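Local coordinates for protein esterase (PDB 4WY5) that probably hydrolyses carboxylic esters, as a fungal carboxylesterase with the alpha/beta hydrolase fold, at residues D61-K66 and A130-Y135; L65-V70 and V115-S120; S171-E176 and D235-L240. All coordinates share one frame; numbering follows the deposited sequence.

Contact 1. Residues D61-K66 and A130-Y135; sequences DGKTLK and AIEEIY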
# COMPACT_ATOMS: atom_id res chain seq x y z
N ASP A 61 -11.87 -35.22 2.57
CA ASP A 61 -12.82 -34.97 1.48
C ASP A 61 -12.51 -35.81 0.26
O ASP A 61 -12.73 -35.39 -0.88
CB ASP A 61 -12.79 -33.48 1.10
CG ASP A 61 -14.02 -33.05 0.31
OD1 ASP A 61 -15.15 -33.45 0.68
OD2 ASP A 61 -13.87 -32.29 -0.69
N GLY A 62 -11.96 -37.00 0.49
CA GLY A 62 -11.65 -37.90 -0.59
C GLY A 62 -10.31 -37.67 -1.26
O GLY A 62 -10.07 -38.19 -2.35
N LYS A 63 -9.42 -36.92 -0.62
CA LYS A 63 -8.08 -36.74 -1.18
C LYS A 63 -7.00 -36.98 -0.14
O LYS A 63 -7.26 -36.91 1.07
CB LYS A 63 -7.94 -35.35 -1.80
CG LYS A 63 -8.93 -35.16 -2.93
CD LYS A 63 -8.66 -33.96 -3.78
CE LYS A 63 -9.64 -33.96 -4.94
NZ LYS A 63 -11.05 -33.90 -4.42
N THR A 64 -5.79 -37.25 -0.63
CA THR A 64 -4.63 -37.35 0.25
C THR A 64 -3.76 -36.11 0.03
O THR A 64 -3.47 -35.73 -1.10
CB THR A 64 -3.81 -38.65 0.01
OG1 THR A 64 -3.28 -38.66 -1.33
CG2 THR A 64 -4.70 -39.89 0.23
N LEU A 65 -3.39 -35.46 1.13
CA LEU A 65 -2.71 -34.18 1.09
C LEU A 65 -1.36 -34.22 1.79
O LEU A 65 -1.14 -35.03 2.71
CB LEU A 65 -3.57 -33.11 1.76
CG LEU A 65 -5.02 -32.96 1.30
CD1 LEU A 65 -5.76 -32.07 2.27
CD2 LEU A 65 -5.06 -32.36 -0.09
N LYS A 66 -0.46 -33.34 1.36
CA LYS A 66 0.78 -33.10 2.08
C LYS A 66 0.82 -31.64 2.54
O LYS A 66 0.62 -30.73 1.74
CB LYS A 66 2.01 -33.42 1.22
CG LYS A 66 3.32 -33.54 2.01
CD LYS A 66 4.48 -33.74 1.07
CE LYS A 66 4.04 -34.62 -0.10
NZ LYS A 66 4.98 -34.57 -1.27
N ALA A 130 -5.95 -28.80 -8.04
CA ALA A 130 -5.39 -28.03 -6.92
C ALA A 130 -6.44 -27.25 -6.14
O ALA A 130 -6.38 -27.20 -4.91
CB ALA A 130 -4.29 -27.09 -7.40
N ILE A 131 -7.41 -26.66 -6.83
CA ILE A 131 -8.49 -25.93 -6.14
C ILE A 131 -9.22 -26.87 -5.18
O ILE A 131 -9.53 -26.51 -4.04
CB ILE A 131 -9.51 -25.34 -7.12
CG1 ILE A 131 -8.87 -24.24 -7.98
CG2 ILE A 131 -10.71 -24.76 -6.39
CD1 ILE A 131 -9.82 -23.68 -9.05
N GLU A 132 -9.44 -28.10 -5.64
CA GLU A 132 -10.13 -29.11 -4.85
C GLU A 132 -9.27 -29.60 -3.68
O GLU A 132 -9.81 -29.91 -2.61
CB GLU A 132 -10.55 -30.28 -5.75
CG GLU A 132 -11.74 -29.96 -6.67
CD GLU A 132 -12.07 -31.07 -7.68
OE1 GLU A 132 -11.39 -32.13 -7.68
OE2 GLU A 132 -13.02 -30.88 -8.48
N GLU A 133 -7.96 -29.66 -3.87
CA GLU A 133 -7.07 -30.01 -2.77
C GLU A 133 -7.07 -28.92 -1.70
O GLU A 133 -7.09 -29.20 -0.49
CB GLU A 133 -5.64 -30.26 -3.28
CG GLU A 133 -5.46 -31.60 -3.98
CD GLU A 133 -4.17 -31.71 -4.79
OE1 GLU A 133 -3.57 -30.67 -5.12
OE2 GLU A 133 -3.78 -32.85 -5.14
N ILE A 134 -7.11 -27.67 -2.14
CA ILE A 134 -6.97 -26.58 -1.19
C ILE A 134 -8.26 -26.45 -0.39
O ILE A 134 -8.24 -26.18 0.83
CB ILE A 134 -6.58 -25.28 -1.91
CG1 ILE A 134 -5.20 -25.46 -2.56
CG2 ILE A 134 -6.57 -24.12 -0.93
CD1 ILE A 134 -4.82 -24.39 -3.51
N TYR A 135 -9.39 -26.73 -1.04
CA TYR A 135 -10.66 -26.77 -0.32
C TYR A 135 -10.64 -27.90 0.73
O TYR A 135 -11.06 -27.70 1.87
CB TYR A 135 -11.84 -26.96 -1.30
CG TYR A 135 -13.18 -27.17 -0.61
CD1 TYR A 135 -13.85 -26.12 0.03
CD2 TYR A 135 -13.78 -28.44 -0.58
CE1 TYR A 135 -15.07 -26.32 0.66
CE2 TYR A 135 -15.01 -28.65 0.04
CZ TYR A 135 -15.64 -27.59 0.66
OH TYR A 135 -16.85 -27.80 1.28
O HOH W 1 -12.09 -31.99 -2.34
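K63 reaches from the second strand of an alpha/beta hydrolase sheet to E132 and E133 on helix 129-143, one of the helices that flank the sheet. Strand 63-66 and helix 130-135 run nearly perpendicular, at 79°. The lysine CB leaves the backbone toward the helix, CG stands anti to the carbonyl carbon, and the extended chain brings CD to 4.0 Å from E133 CG, the two side chains crossing almost at right angles. CE then passes the base of the neighbouring glutamate, 3.9 Å from E132 CB. A bend at the last torsion (chi4 60°) turns NZ to a water (K63 NZ to water O 3.0 Å), which in turn donates to the helix carbonyl E132 O at 3.1 Å. CE and NZ lie equally far from E132 OE1, with which NZ forms a long, weak salt bridge of 3.7 Å. The water lies near D61 OD2 too, but at a spacing too short to be trusted.

On the buried side L65 CD2 lies against the helix, 3.9 Å from E133 CB. The E133 side chain passes L65 in the opposite direction, and its carboxylate ends at S120, with a probable hydrogen bond between OE2 and the serine OG. D61 closes the exposed end: its OD2 sits at the edge of the Y135 ring, in the ring plane, 3.9 Å from CD2, with carboxylate and ring turned 73° apart.

Contact 2. Residues L65-V70 and V115-S120; sequences LKLTIV and VFVDYS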
# COMPACT_ATOMS: atom_id res chain seq x y z
N LEU A 65 -3.39 -35.46 1.13
CA LEU A 65 -2.71 -34.18 1.09
C LEU A 65 -1.36 -34.22 1.79
O LEU A 65 -1.14 -35.03 2.71
CB LEU A 65 -3.57 -33.11 1.76
CG LEU A 65 -5.02 -32.96 1.30
CD1 LEU A 65 -5.76 -32.07 2.27
CD2 LEU A 65 -5.06 -32.36 -0.09
N LYS A 66 -0.46 -33.34 1.36
CA LYS A 66 0.78 -33.10 2.08
C LYS A 66 0.82 -31.64 2.54
O LYS A 66 0.62 -30.73 1.74
CB LYS A 66 2.01 -33.42 1.22
CG LYS A 66 3.32 -33.54 2.01
CD LYS A 66 4.48 -33.74 1.07
CE LYS A 66 4.04 -34.62 -0.10
NZ LYS A 66 4.98 -34.57 -1.27
N LEU A 67 1.08 -31.43 3.83
CA LEU A 67 1.05 -30.10 4.43
C LEU A 67 2.34 -29.78 5.19
O LEU A 67 3.02 -30.67 5.69
CB LEU A 67 -0.14 -29.97 5.40
CG LEU A 67 -1.54 -30.32 4.91
CD1 LEU A 67 -2.55 -30.14 6.02
CD2 LEU A 67 -1.92 -29.50 3.71
N THR A 68 2.68 -28.50 5.26
CA THR A 68 3.76 -28.06 6.13
C THR A 68 3.18 -27.03 7.10
O THR A 68 2.49 -26.10 6.69
CB THR A 68 4.96 -27.47 5.33
OG1 THR A 68 5.55 -28.52 4.55
CG2 THR A 68 6.02 -26.90 6.25
N ILE A 69 3.43 -27.24 8.39
CA ILE A 69 2.87 -26.39 9.43
C ILE A 69 3.99 -25.60 10.11
O ILE A 69 4.93 -26.17 10.63
CB ILE A 69 2.10 -27.22 10.49
CG1 ILE A 69 0.85 -27.84 9.86
CG2 ILE A 69 1.65 -26.33 11.64
CD1 ILE A 69 0.93 -29.31 9.65
N VAL A 70 3.86 -24.28 10.11
CA VAL A 70 4.96 -23.40 10.50
C VAL A 70 4.46 -22.47 11.61
O VAL A 70 3.36 -21.94 11.50
CB VAL A 70 5.44 -22.58 9.26
CG1 VAL A 70 6.72 -21.89 9.54
CG2 VAL A 70 5.65 -23.49 8.06
N VAL A 115 -0.19 -22.72 7.40
CA VAL A 115 -0.32 -24.04 6.78
C VAL A 115 0.03 -23.92 5.31
O VAL A 115 -0.70 -23.30 4.53
CB VAL A 115 -1.75 -24.62 6.94
CG1 VAL A 115 -1.85 -26.01 6.29
CG2 VAL A 115 -2.19 -24.66 8.43
N PHE A 116 1.18 -24.48 4.93
CA PHE A 116 1.65 -24.45 3.56
C PHE A 116 1.12 -25.69 2.81
O PHE A 116 1.48 -26.82 3.15
CB PHE A 116 3.18 -24.43 3.52
CG PHE A 116 3.76 -24.19 2.15
CD1 PHE A 116 4.02 -25.25 1.30
CD2 PHE A 116 4.09 -22.90 1.73
CE1 PHE A 116 4.57 -25.04 0.02
CE2 PHE A 116 4.64 -22.67 0.45
CZ PHE A 116 4.89 -23.74 -0.40
N VAL A 117 0.28 -25.47 1.79
CA VAL A 117 -0.33 -26.57 1.05
C VAL A 117 0.47 -26.94 -0.19
O VAL A 117 0.52 -26.18 -1.16
CB VAL A 117 -1.77 -26.25 0.62
CG1 VAL A 117 -2.37 -27.43 -0.13
CG2 VAL A 117 -2.62 -25.90 1.84
N ASP A 118 1.08 -28.12 -0.16
CA ASP A 118 1.92 -28.60 -1.26
C ASP A 118 1.02 -29.27 -2.31
O ASP A 118 0.93 -30.51 -2.40
CB ASP A 118 2.99 -29.57 -0.71
CG ASP A 118 4.04 -29.96 -1.77
OD1 ASP A 118 4.10 -29.34 -2.87
OD2 ASP A 118 4.82 -30.89 -1.48
N TYR A 119 0.36 -28.44 -3.11
CA TYR A 119 -0.66 -28.90 -4.04
C TYR A 119 -0.04 -29.60 -5.25
O TYR A 119 1.17 -29.50 -5.49
CB TYR A 119 -1.56 -27.72 -4.47
CG TYR A 119 -0.86 -26.56 -5.17
CD1 TYR A 119 -0.73 -26.54 -6.55
CD2 TYR A 119 -0.38 -25.47 -4.45
CE1 TYR A 119 -0.11 -25.47 -7.20
CE2 TYR A 119 0.25 -24.41 -5.08
CZ TYR A 119 0.37 -24.41 -6.47
OH TYR A 119 0.99 -23.37 -7.13
N SER A 120 -0.86 -30.31 -6.01
CA SER A 120 -0.36 -31.05 -7.17
C SER A 120 -0.02 -30.09 -8.32
O SER A 120 -0.86 -29.27 -8.71
CB SER A 120 -1.39 -32.10 -7.63
OG SER A 120 -1.71 -33.02 -6.58
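T68 O receives F116 N at 2.7 Å, the shortest polar bond between antiparallel strands 65-70 and 115-117. The same oxygen is also approached by a CA-H, that of V115, with V115 CA 3.5 Å from T68 O. T68 and F116 form a hydrogen-bonded pair, so the bond is returned: T68 N donates to F116 O at 3.0 Å. F116 O has its own CA-H neighbour in L67, so the two carbonyls repeat one pattern, each taking an N-H and a CA-H. A longer bond, D118 N to K66 O at 3.3 Å, continues the ladder, and D118 is the centre of an inverse gamma turn. In the alpha/beta hydrolase sheet strand 63-71 is the member antiparallel to both its neighbours, lying between strand 52-60 and strand 113-117, where the parallel run begins.

The side chains divide between the faces of the sheet. L67, V115 and V117 share one, which helix 129-143 covers through W140 on L67. The leucine forks between the two valines: its CD2 lies alongside V117 CG2 at 4.1 Å, while CD1 reaches V115 CG1 at 4.2 Å. On the other face T68 CB and F116 CB touch, and the threonine hydroxyl is held by D55 of strand 52-60. With CG trans to its N (chi1 -171°), F116 carries its ring away from T68 to meet H87, the two planes almost parallel.

On the more exposed side, K66 and D118 lie alongside each other, and a bend at chi3 (-36°) accompanies a long ion pair, K66 NZ to D118 OD2 at 3.7 Å. Main-chain bonds and apolar contacts therefore carry the pairing, and the long ion pair probably adds little.

Contact 3. Residues S171-E176 and D235-L240; sequences SIYAKE and DKLATL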
# COMPACT_ATOMS: atom_id res chain seq x y z
N SER A 171 -11.90 -19.20 -2.95
CA SER A 171 -12.87 -18.41 -2.19
C SER A 171 -14.27 -18.52 -2.82
O SER A 171 -15.29 -18.55 -2.11
CB SER A 171 -12.46 -16.93 -2.09
OG SER A 171 -11.22 -16.76 -1.43
N ILE A 172 -14.33 -18.63 -4.14
CA ILE A 172 -15.61 -18.75 -4.83
C ILE A 172 -16.13 -20.19 -4.70
O ILE A 172 -17.31 -20.40 -4.39
CB ILE A 172 -15.49 -18.38 -6.33
CG1 ILE A 172 -15.07 -16.91 -6.48
CG2 ILE A 172 -16.81 -18.67 -7.08
CD1 ILE A 172 -14.78 -16.48 -7.93
N TYR A 173 -15.24 -21.15 -4.92
CA TYR A 173 -15.57 -22.57 -4.78
C TYR A 173 -16.17 -22.90 -3.40
O TYR A 173 -17.21 -23.56 -3.32
CB TYR A 173 -14.30 -23.40 -5.02
CG TYR A 173 -14.48 -24.90 -5.01
CD1 TYR A 173 -14.33 -25.63 -3.84
CD2 TYR A 173 -14.76 -25.59 -6.19
CE1 TYR A 173 -14.47 -27.00 -3.83
CE2 TYR A 173 -14.91 -26.97 -6.18
CZ TYR A 173 -14.76 -27.67 -5.00
OH TYR A 173 -14.90 -29.03 -4.97
N ALA A 174 -15.55 -22.40 -2.33
CA ALA A 174 -16.01 -22.70 -0.97
C ALA A 174 -17.42 -22.15 -0.74
O ALA A 174 -18.22 -22.75 -0.01
CB ALA A 174 -15.04 -22.13 0.07
N LYS A 175 -17.70 -21.00 -1.33
CA LYS A 175 -19.02 -20.39 -1.24
C LYS A 175 -20.10 -21.22 -1.94
O LYS A 175 -21.23 -21.32 -1.46
CB LYS A 175 -19.00 -18.97 -1.81
CG LYS A 175 -20.33 -18.24 -1.70
CD LYS A 175 -20.30 -16.93 -2.47
CE LYS A 175 -20.44 -17.17 -3.96
NZ LYS A 175 -20.80 -15.94 -4.71
N GLU A 176 -19.74 -21.82 -3.08
CA GLU A 176 -20.68 -22.61 -3.88
C GLU A 176 -20.98 -23.96 -3.22
O GLU A 176 -21.95 -24.64 -3.58
CB GLU A 176 -20.14 -22.82 -5.31
CG GLU A 176 -19.95 -21.53 -6.10
CD GLU A 176 -19.55 -21.75 -7.55
OE1 GLU A 176 -18.96 -22.81 -7.88
OE2 GLU A 176 -19.80 -20.85 -8.38
N ASP A 235 -14.89 -21.14 -17.99
CA ASP A 235 -15.08 -21.43 -16.56
C ASP A 235 -14.37 -20.38 -15.69
O ASP A 235 -13.13 -20.30 -15.72
CB ASP A 235 -14.53 -22.84 -16.26
CG ASP A 235 -14.99 -23.41 -14.92
OD1 ASP A 235 -15.36 -22.62 -14.02
OD2 ASP A 235 -14.96 -24.66 -14.77
N LYS A 236 -15.13 -19.62 -14.89
CA LYS A 236 -14.56 -18.51 -14.10
C LYS A 236 -13.54 -18.98 -13.06
O LYS A 236 -12.64 -18.22 -12.69
CB LYS A 236 -15.64 -17.67 -13.39
CG LYS A 236 -16.26 -18.25 -12.13
CD LYS A 236 -17.36 -19.24 -12.44
CE LYS A 236 -17.81 -19.97 -11.19
NZ LYS A 236 -18.79 -21.02 -11.54
N LEU A 237 -13.66 -20.22 -12.58
CA LEU A 237 -12.71 -20.74 -11.62
C LEU A 237 -11.34 -20.96 -12.28
O LEU A 237 -10.30 -20.95 -11.62
CB LEU A 237 -13.21 -22.04 -11.00
CG LEU A 237 -14.50 -21.99 -10.18
CD1 LEU A 237 -14.91 -23.39 -9.71
CD2 LEU A 237 -14.38 -21.03 -8.99
N ALA A 238 -11.35 -21.10 -13.60
CA ALA A 238 -10.11 -21.18 -14.37
C ALA A 238 -9.61 -19.79 -14.73
O ALA A 238 -8.44 -19.46 -14.51
CB ALA A 238 -10.31 -22.00 -15.64
N THR A 239 -10.51 -18.98 -15.28
CA THR A 239 -10.16 -17.63 -15.67
C THR A 239 -11.11 -16.65 -14.99
O THR A 239 -12.21 -16.36 -15.50
CB THR A 239 -10.19 -17.46 -17.23
OG1 THR A 239 -11.46 -17.87 -17.74
CG2 THR A 239 -9.08 -18.28 -17.89
N LEU A 240 -10.66 -16.16 -13.83
CA LEU A 240 -11.39 -15.25 -12.94
C LEU A 240 -12.09 -14.06 -13.64
O LEU A 240 -13.11 -13.57 -13.17
CB LEU A 240 -10.42 -14.71 -11.88
CG LEU A 240 -10.11 -15.38 -10.53
CD1 LEU A 240 -11.18 -16.34 -10.08
CD2 LEU A 240 -8.73 -16.03 -10.49
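E176 and K236 approach from opposite directions and meet in the one polar link between helix 171-176 and the loop 235-240. K236 NZ to E176 OE2 is a salt bridge of 3.3 Å whose hydrogen bond is weak; the other oxygen, E176 OE1, stays farther from NZ, so the ammonium does not straddle the carboxylate. The lysine gets there by folding: its first torsion (chi1 78°) sets CG over the backbone, flanked by N and C, and a second bend at chi2 (-82°) turns the straight remainder of the chain toward the helix.

The loop satisfies much of its own polarity. The N-H of L237 meets D235 OD1 from above the carboxylate plane, with L237 N 3.3 Å from OD1, and so closes an Asx turn. The carbonyl D235 O takes two further donors, A238 N at 2.9 Å and T239 N at 3.0 Å, which tie the following residues into a compact bend. On the helix, E176 N is satisfied by I172 O, while K175 sends its ammonium elsewhere, to the carbonyls D247 O and E249 O.

Apolar contacts lie beside the charged pair. L237 forks toward the helix: CD2 meets I172 CG2 at 3.9 Å, and CD1 comes to the edge of the Y173 ring, near its plane, 4.2 Å from CD2 of the tyrosine. Farther along, the methyls I172 CD1 and L240 CD1 touch at 4.2 Å, the two side chains running in opposite directions. The loop thus lies against helix 162-176, which follows the probable nucleophile elbow, with helix 265-277 covering I172 and L240 through Y271 and helix 129-143 bordering Y173 through I131 and E132.

Contacts 1 and 2 both start from strand 63-71 and share L65 and K66, their centres 10 Å apart. The one joins it to helix 129-143, the other to its sheet neighbour, strand 113-117, and that helix is the next one after that strand. E133 and S120 connect the two directly. Contact 3 comes later in the chain, centred 15 Å from contact 1, to which Y173 couples it by an edge-to-face ring contact with Y135. Contacts 2 and 3 do not touch, staying about 11 Å apart at their nearest atoms. Helix 129-143 thus lies between the early strands and helix 162-176, joining the sheet to the helix layer that flanks it.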